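Side-chain contacts in mirolysin (Tannerella forsythia, PDB 6R7V), which probably cleaves proteins as a zinc metallopeptidase of the pappalysin family, here held as a latent cysteine-switch zymogen: residues I71-E76 / F189-S194; N75-R80 / M264-Y269; D162-A167 / G202-H207. The protein carries 1 engineered substitution. All coordinates share one frame; numbering follows the deposited sequence.

The three contacts lie around helix 203-212, which carries zinc ligands His207 and His211. The centres of interactions 1 and 2, of interactions 1 and 3, and of interactions 2 and 3 are each about 12 Å apart. Interactions 1 and 2 share helix 64-77. Interaction 1 touches interaction 3 through packing, with Val73 CG1 3.6 Å from Gly202 O and Leu74 CD2 3.8 Å from Thr206 CA. Interaction 2 meets it through polar atoms: Asp77 OD2 is 2.7 Å from Thr206 OG1, and Tyr266 O is 2.7 Å from His207 ND1. Interaction 3 holds His207 itself, whereas the Tyr266 side chain of interaction 2 stays about 9 Å from the zinc.

Interaction 1. Residues I71-E76 / F189-S194; sequences IQVLNE and FGRDGS
Arg191 meets Glu76 end-on, NH1 reaching OE1 and NH2 reaching OE2, each pair at 2.9 Å. Both bonds are nearly straight, and both oxygens lie close to the guanidinium plane. The carboxylate is nevertheless twisted by 42° against that plane, so OE1 is met on its syn side but OE2 from above the carboxylate. The two side chains cross at about a right angle: Glu76 runs out extended, while a bend in Arg191 (chi3 65°) turns the guanidinium across its end. Over one face of the guanidinium sits Val73 CG2, 3.8 Å from Arg191 CZ and displaced toward the rim; the same methyl also touches CB and CD of Arg191. Gln72, one helical turn before Glu76, comes to the edge with its amide steeply inclined to the guanidinium. A water joins the pair, accepting from Arg191 NE at 2.9 Å and donating to Gln72 OE1 at 3.0 Å. The two-nitrogen grip and the water on NE set the orientation of the guanidinium, and Val73 CG2 covers one face. Backbone N of Gly190 and of Arg191 itself are hydrogen-bonded to the side chains of Gln70 (OE1) and Ser69 (OG) on helix 64-77. Val73 also packs on Thr206 of helix 203-212, and Phe189 reaches Ile154 and Val156 of strand 152-157.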
# COMPACT_ATOMS: atom_id res chain seq x y z
N ILE A 71 2.26 11.86 -3.79
CA ILE A 71 1.53 11.44 -4.99
C ILE A 71 2.52 11.24 -6.13
O ILE A 71 2.40 10.26 -6.90
CB ILE A 71 0.44 12.46 -5.34
CG1 ILE A 71 -0.51 12.65 -4.14
CG2 ILE A 71 -0.36 11.98 -6.58
CD1 ILE A 71 -1.20 11.34 -3.58
N GLN A 72 3.54 12.11 -6.20
CA GLN A 72 4.62 11.97 -7.20
C GLN A 72 5.33 10.62 -7.05
O GLN A 72 5.53 9.91 -8.04
CB GLN A 72 5.62 13.11 -7.04
CG GLN A 72 6.71 13.09 -8.11
CD GLN A 72 7.74 14.17 -7.93
OE1 GLN A 72 7.96 14.70 -6.82
NE2 GLN A 72 8.43 14.51 -9.01
N VAL A 73 5.67 10.25 -5.80
CA VAL A 73 6.35 8.98 -5.55
C VAL A 73 5.46 7.80 -5.97
O VAL A 73 5.95 6.86 -6.61
CB VAL A 73 6.75 8.87 -4.06
CG1 VAL A 73 7.19 7.44 -3.71
CG2 VAL A 73 7.87 9.86 -3.71
N LEU A 74 4.15 7.83 -5.65
CA LEU A 74 3.30 6.72 -6.07
C LEU A 74 3.27 6.59 -7.58
O LEU A 74 3.38 5.50 -8.10
CB LEU A 74 1.87 6.87 -5.55
CG LEU A 74 1.70 6.86 -4.01
CD1 LEU A 74 0.25 7.12 -3.63
CD2 LEU A 74 2.08 5.48 -3.41
N ASN A 75 3.20 7.72 -8.28
CA ASN A 75 3.19 7.69 -9.75
C ASN A 75 4.52 7.21 -10.31
O ASN A 75 4.51 6.56 -11.35
CB ASN A 75 2.81 9.04 -10.30
CG ASN A 75 1.31 9.24 -10.22
OD1 ASN A 75 0.57 8.38 -10.67
ND2 ASN A 75 0.83 10.33 -9.65
N GLU A 76 5.63 7.46 -9.63
CA GLU A 76 6.90 6.91 -10.07
C GLU A 76 6.96 5.42 -9.84
O GLU A 76 7.23 4.64 -10.78
CB GLU A 76 8.07 7.55 -9.30
CG GLU A 76 8.31 9.00 -9.66
CD GLU A 76 9.45 9.65 -8.89
OE1 GLU A 76 10.18 8.96 -8.14
OE2 GLU A 76 9.60 10.89 -9.02
N PHE A 189 5.59 10.51 5.41
CA PHE A 189 4.71 10.79 4.29
C PHE A 189 5.39 11.77 3.39
O PHE A 189 5.89 12.81 3.86
CB PHE A 189 3.34 11.32 4.77
CG PHE A 189 2.24 11.20 3.76
CD1 PHE A 189 1.84 12.30 3.00
CD2 PHE A 189 1.65 9.97 3.49
CE1 PHE A 189 0.81 12.17 2.06
CE2 PHE A 189 0.65 9.84 2.54
CZ PHE A 189 0.20 10.95 1.86
N GLY A 190 5.42 11.46 2.10
CA GLY A 190 6.10 12.33 1.15
C GLY A 190 7.59 12.08 1.08
O GLY A 190 8.15 11.26 1.84
N ARG A 191 8.26 12.78 0.17
CA ARG A 191 9.69 12.59 -0.06
C ARG A 191 10.47 13.80 0.40
O ARG A 191 10.13 14.92 0.04
CB ARG A 191 9.92 12.33 -1.56
CG ARG A 191 11.40 12.20 -1.92
CD ARG A 191 11.58 11.38 -3.20
NE ARG A 191 10.99 12.07 -4.35
CZ ARG A 191 10.80 11.49 -5.54
NH1 ARG A 191 11.12 10.22 -5.71
NH2 ARG A 191 10.28 12.18 -6.54
N ASP A 192 11.57 13.57 1.16
CA ASP A 192 12.43 14.64 1.68
C ASP A 192 11.53 15.61 2.49
O ASP A 192 10.58 15.14 3.12
CB ASP A 192 13.23 15.32 0.53
CG ASP A 192 14.05 14.32 -0.29
OD1 ASP A 192 14.42 13.25 0.25
OD2 ASP A 192 14.34 14.62 -1.48
N GLY A 193 11.80 16.92 2.50
CA GLY A 193 10.98 17.84 3.26
C GLY A 193 10.89 17.47 4.72
O GLY A 193 11.92 17.26 5.37
N SER A 194 9.64 17.35 5.23
CA SER A 194 9.39 17.02 6.63
C SER A 194 9.52 15.53 6.94
O SER A 194 9.49 15.16 8.12
CB SER A 194 8.00 17.48 7.05
OG SER A 194 6.98 16.89 6.26
O HOH W 1 9.71 14.70 -4.38

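Interaction 2. Residues N75-R80 / M264-Y269; sequences NEDFRR and MNYMDY
The Asp77 carboxylate and the Tyr266 ring lie only 20° from parallel, set against each other at the phenol end of the ring. Asp77 CG stands 3.8 Å from Tyr266 CZ, and Asp77 OD1 is 3.4 Å from Tyr266 OH. At the ring edge, in its plane, a water sits 2.9 Å from Tyr266 OH and 2.7 Å from the backbone O of Asp77, linking the phenol to the end of helix 64-77. A second flat group, the Arg79 guanidinium, has Asn75 OD1 over one face and Asn75 O in plane at its edge. Arg79 NE gives its hydrogen to Asn75 O at 2.9 Å, coming from above the carbonyl plane, and so folds back over the helix end that Phe78 leaves. On the other side of the contact, Asn265 to Asp268 form a type I turn, reinforced by an Asx turn in which Asn265 OD1 accepts from Met267 N at 2.9 Å. Position and sequence fit the Met-turn of metzincins: Met267 packs on zinc ligand His211, and the Tyr266 carbonyl accepts from His207 ND1. The side chain of Tyr266, with CG anti to its own carbonyl carbon (chi1 -60°), leaves the turn toward helix 64-77 and touches Arg203, Thr206 and Asn82 on the way. The polar grip on Asp77 comes from helix 203-212: its OD2 has a hydrogen bond with Thr206 OG1 and a salt bridge to Arg203 NE. These partners fix the rotation of the buried carboxylate, and the arginine would probably stabilise its negative charge.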
# COMPACT_ATOMS: atom_id res chain seq x y z
N ASN A 75 3.20 7.72 -8.28
CA ASN A 75 3.19 7.69 -9.75
C ASN A 75 4.52 7.21 -10.31
O ASN A 75 4.51 6.56 -11.35
CB ASN A 75 2.81 9.04 -10.30
CG ASN A 75 1.31 9.24 -10.22
OD1 ASN A 75 0.57 8.38 -10.67
ND2 ASN A 75 0.83 10.33 -9.65
N GLU A 76 5.63 7.46 -9.63
CA GLU A 76 6.90 6.91 -10.07
C GLU A 76 6.96 5.42 -9.84
O GLU A 76 7.23 4.64 -10.78
CB GLU A 76 8.07 7.55 -9.30
CG GLU A 76 8.31 9.00 -9.66
CD GLU A 76 9.45 9.65 -8.89
OE1 GLU A 76 10.18 8.96 -8.14
OE2 GLU A 76 9.60 10.89 -9.02
N ASP A 77 6.67 4.98 -8.59
CA ASP A 77 6.86 3.56 -8.27
C ASP A 77 5.90 2.64 -8.99
O ASP A 77 6.31 1.52 -9.33
CB ASP A 77 6.74 3.39 -6.76
CG ASP A 77 7.85 4.10 -5.97
OD1 ASP A 77 8.84 4.57 -6.60
OD2 ASP A 77 7.76 4.15 -4.72
N PHE A 78 4.66 3.08 -9.22
CA PHE A 78 3.66 2.26 -9.91
C PHE A 78 3.72 2.38 -11.44
O PHE A 78 2.87 1.80 -12.14
CB PHE A 78 2.26 2.62 -9.39
CG PHE A 78 1.97 2.03 -8.03
CD1 PHE A 78 2.40 2.66 -6.86
CD2 PHE A 78 1.31 0.81 -7.91
CE1 PHE A 78 2.21 2.06 -5.61
CE2 PHE A 78 1.08 0.23 -6.64
CZ PHE A 78 1.51 0.88 -5.51
N ARG A 79 4.73 3.10 -11.97
CA ARG A 79 4.87 3.18 -13.43
C ARG A 79 6.34 2.90 -13.81
O ARG A 79 6.74 3.21 -14.95
CB ARG A 79 4.42 4.56 -13.92
CG ARG A 79 2.92 4.79 -13.74
CD ARG A 79 2.48 6.10 -14.38
NE ARG A 79 3.17 7.27 -13.84
CZ ARG A 79 3.06 8.49 -14.36
NH1 ARG A 79 2.31 8.69 -15.43
NH2 ARG A 79 3.73 9.51 -13.84
N ARG A 80 7.12 2.32 -12.89
CA ARG A 80 8.56 2.11 -13.06
C ARG A 80 9.25 3.38 -13.64
O ARG A 80 10.09 3.32 -14.56
CB ARG A 80 8.88 0.85 -13.88
CG ARG A 80 10.34 0.43 -13.65
CD ARG A 80 10.63 -1.06 -13.74
NE ARG A 80 12.04 -1.34 -13.43
CZ ARG A 80 12.58 -1.42 -12.20
NH1 ARG A 80 11.82 -1.22 -11.11
NH2 ARG A 80 13.88 -1.64 -12.05
N MET A 264 15.01 -5.60 -2.13
CA MET A 264 14.72 -4.26 -2.66
C MET A 264 13.27 -4.16 -3.22
O MET A 264 12.90 -3.15 -3.82
CB MET A 264 15.78 -3.81 -3.69
CG MET A 264 15.81 -4.55 -5.03
SD MET A 264 16.10 -6.34 -5.01
CE MET A 264 17.71 -6.41 -4.25
N ASN A 265 12.49 -5.21 -3.01
CA ASN A 265 11.06 -5.19 -3.35
C ASN A 265 10.35 -4.27 -2.38
O ASN A 265 10.65 -4.28 -1.18
CB ASN A 265 10.50 -6.60 -3.24
CG ASN A 265 9.13 -6.70 -3.88
OD1 ASN A 265 8.12 -6.43 -3.24
ND2 ASN A 265 9.08 -7.04 -5.16
N TYR A 266 9.35 -3.50 -2.87
CA TYR A 266 8.63 -2.61 -1.96
C TYR A 266 7.89 -3.34 -0.85
O TYR A 266 7.57 -2.70 0.17
CB TYR A 266 7.59 -1.78 -2.74
CG TYR A 266 8.20 -0.91 -3.83
CD1 TYR A 266 9.18 0.03 -3.53
CD2 TYR A 266 7.82 -1.04 -5.16
CE1 TYR A 266 9.79 0.78 -4.53
CE2 TYR A 266 8.40 -0.26 -6.16
CZ TYR A 266 9.39 0.64 -5.84
OH TYR A 266 9.97 1.40 -6.82
N MET A 267 7.61 -4.63 -1.01
CA MET A 267 6.87 -5.38 -0.01
C MET A 267 7.77 -6.05 1.03
O MET A 267 7.30 -6.89 1.79
CB MET A 267 5.95 -6.41 -0.68
CG MET A 267 4.92 -5.76 -1.64
SD MET A 267 4.07 -4.26 -1.01
CE MET A 267 3.18 -4.95 0.41
N ASP A 268 9.03 -5.62 1.11
CA ASP A 268 9.91 -6.05 2.20
C ASP A 268 9.87 -4.94 3.27
O ASP A 268 9.02 -4.05 3.21
CB ASP A 268 11.35 -6.37 1.69
CG ASP A 268 12.09 -7.41 2.54
OD1 ASP A 268 11.79 -7.52 3.75
OD2 ASP A 268 12.93 -8.13 2.00
N TYR A 269 10.77 -5.01 4.29
CA TYR A 269 10.83 -4.05 5.39
C TYR A 269 12.09 -3.20 5.35
O TYR A 269 12.46 -2.59 6.35
CB TYR A 269 10.74 -4.75 6.76
CG TYR A 269 9.36 -5.08 7.28
CD1 TYR A 269 8.21 -4.66 6.60
CD2 TYR A 269 9.20 -5.75 8.49
CE1 TYR A 269 6.94 -4.89 7.13
CE2 TYR A 269 7.94 -6.00 9.01
CZ TYR A 269 6.81 -5.56 8.34
OH TYR A 269 5.57 -5.85 8.84
O HOH W 2 8.97 0.84 -9.44

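Interaction 3. Residues D162-A167 / G202-H207; sequences DLLGYA and GRTATH. With ZN (zinc ion), chain D.
Thr204 turns its methyl onto the backbone of Leu164 and Gly165: Thr204 CG2 lies 3.5 Å from Leu164 O and 3.8 Å from Leu164 CB. With CG2 anti to its backbone N and OG1 on the other branch (chi1 -60°), the hydrocarbon branch meets the chain at Leu164, just before strand 165-167, while Thr204 OG1 comes no nearer than 4.1 Å to Leu164 CD1 and finds its polar partner in Arg4. Gly165 N lies 4.3 Å from the same Thr204 CG2. One turn further along helix 203-212, His207 NE2 binds the zinc ion at 2.0 Å; His211, His217 and Cys6 complete the site. On the strand side, backbone bonds of Leu164 with His185 and of Tyr166 with Val183 fix the antiparallel strand 165-167, and the chain flanking Cys6 is bound through Gly7 to Gly165 and through Ser8 to Ala167. No polar bond joins the two segments; a methyl lies against a carbonyl oxygen and a CB. Burying Gly165 N without a partner probably carries a cost, and the Cys6 sulfur on zinc is consistent with cysteine-switch latency of the zymogen.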
# COMPACT_ATOMS: atom_id res chain seq x y z
N ASP A 162 6.29 3.54 17.15
CA ASP A 162 6.60 2.29 16.49
C ASP A 162 6.07 2.20 15.04
O ASP A 162 6.87 2.16 14.12
CB ASP A 162 6.08 1.11 17.35
CG ASP A 162 6.55 1.15 18.80
OD1 ASP A 162 7.72 1.52 19.04
OD2 ASP A 162 5.74 0.81 19.70
N LEU A 163 4.74 2.19 14.86
CA LEU A 163 4.02 1.93 13.61
C LEU A 163 4.21 2.98 12.49
O LEU A 163 3.95 4.17 12.70
CB LEU A 163 2.53 1.78 13.95
CG LEU A 163 1.60 1.27 12.85
CD1 LEU A 163 1.99 -0.12 12.39
CD2 LEU A 163 0.17 1.24 13.35
N LEU A 164 4.61 2.53 11.30
CA LEU A 164 4.79 3.44 10.15
C LEU A 164 3.53 3.59 9.32
O LEU A 164 3.33 4.64 8.69
CB LEU A 164 5.93 2.97 9.22
CG LEU A 164 7.35 2.85 9.80
CD1 LEU A 164 8.32 2.49 8.72
CD2 LEU A 164 7.80 4.12 10.48
N GLY A 165 2.73 2.54 9.24
CA GLY A 165 1.53 2.58 8.41
C GLY A 165 0.80 1.27 8.43
O GLY A 165 1.33 0.25 8.92
N TYR A 166 -0.42 1.27 7.89
CA TYR A 166 -1.19 0.04 7.73
C TYR A 166 -2.24 0.23 6.64
O TYR A 166 -2.65 1.35 6.33
CB TYR A 166 -1.82 -0.43 9.05
CG TYR A 166 -2.94 0.42 9.60
CD1 TYR A 166 -4.28 0.09 9.36
CD2 TYR A 166 -2.68 1.49 10.45
CE1 TYR A 166 -5.31 0.83 9.92
CE2 TYR A 166 -3.71 2.22 11.03
CZ TYR A 166 -5.02 1.88 10.78
OH TYR A 166 -6.05 2.61 11.33
N ALA A 167 -2.67 -0.88 6.05
CA ALA A 167 -3.65 -0.87 4.99
C ALA A 167 -4.74 -1.85 5.28
O ALA A 167 -4.51 -2.84 5.99
CB ALA A 167 -2.97 -1.26 3.68
N GLY A 202 9.06 8.27 0.64
CA GLY A 202 7.66 8.00 0.33
C GLY A 202 7.34 6.54 0.08
O GLY A 202 6.24 6.24 -0.41
N ARG A 203 8.25 5.62 0.48
CA ARG A 203 7.96 4.20 0.21
C ARG A 203 7.06 3.55 1.26
O ARG A 203 6.57 2.46 1.01
CB ARG A 203 9.25 3.38 0.03
CG ARG A 203 9.67 3.27 -1.42
CD ARG A 203 10.03 4.60 -2.07
NE ARG A 203 10.23 4.42 -3.51
CZ ARG A 203 11.42 4.23 -4.08
NH1 ARG A 203 12.52 4.16 -3.33
NH2 ARG A 203 11.51 4.06 -5.39
N THR A 204 6.84 4.16 2.41
CA THR A 204 5.88 3.60 3.37
C THR A 204 4.51 3.55 2.67
O THR A 204 3.80 2.54 2.73
CB THR A 204 5.86 4.40 4.69
OG1 THR A 204 7.17 4.36 5.25
CG2 THR A 204 4.87 3.83 5.68
N ALA A 205 4.15 4.63 1.96
CA ALA A 205 2.86 4.59 1.26
C ALA A 205 2.90 3.68 0.04
O ALA A 205 1.89 3.06 -0.24
CB ALA A 205 2.44 6.00 0.84
N THR A 206 4.04 3.59 -0.69
CA THR A 206 4.08 2.64 -1.81
C THR A 206 3.79 1.23 -1.31
O THR A 206 2.97 0.50 -1.90
CB THR A 206 5.46 2.67 -2.49
OG1 THR A 206 5.59 3.99 -3.04
CG2 THR A 206 5.58 1.67 -3.64
N HIS A 207 4.43 0.87 -0.18
CA HIS A 207 4.26 -0.45 0.43
C HIS A 207 2.78 -0.65 0.88
O HIS A 207 2.19 -1.70 0.60
CB HIS A 207 5.22 -0.50 1.62
CG HIS A 207 5.12 -1.72 2.48
ND1 HIS A 207 6.09 -2.71 2.45
CD2 HIS A 207 4.21 -2.02 3.44
CE1 HIS A 207 5.73 -3.59 3.36
NE2 HIS A 207 4.58 -3.22 3.97
ZN ZN D . 3.30 -4.21 5.17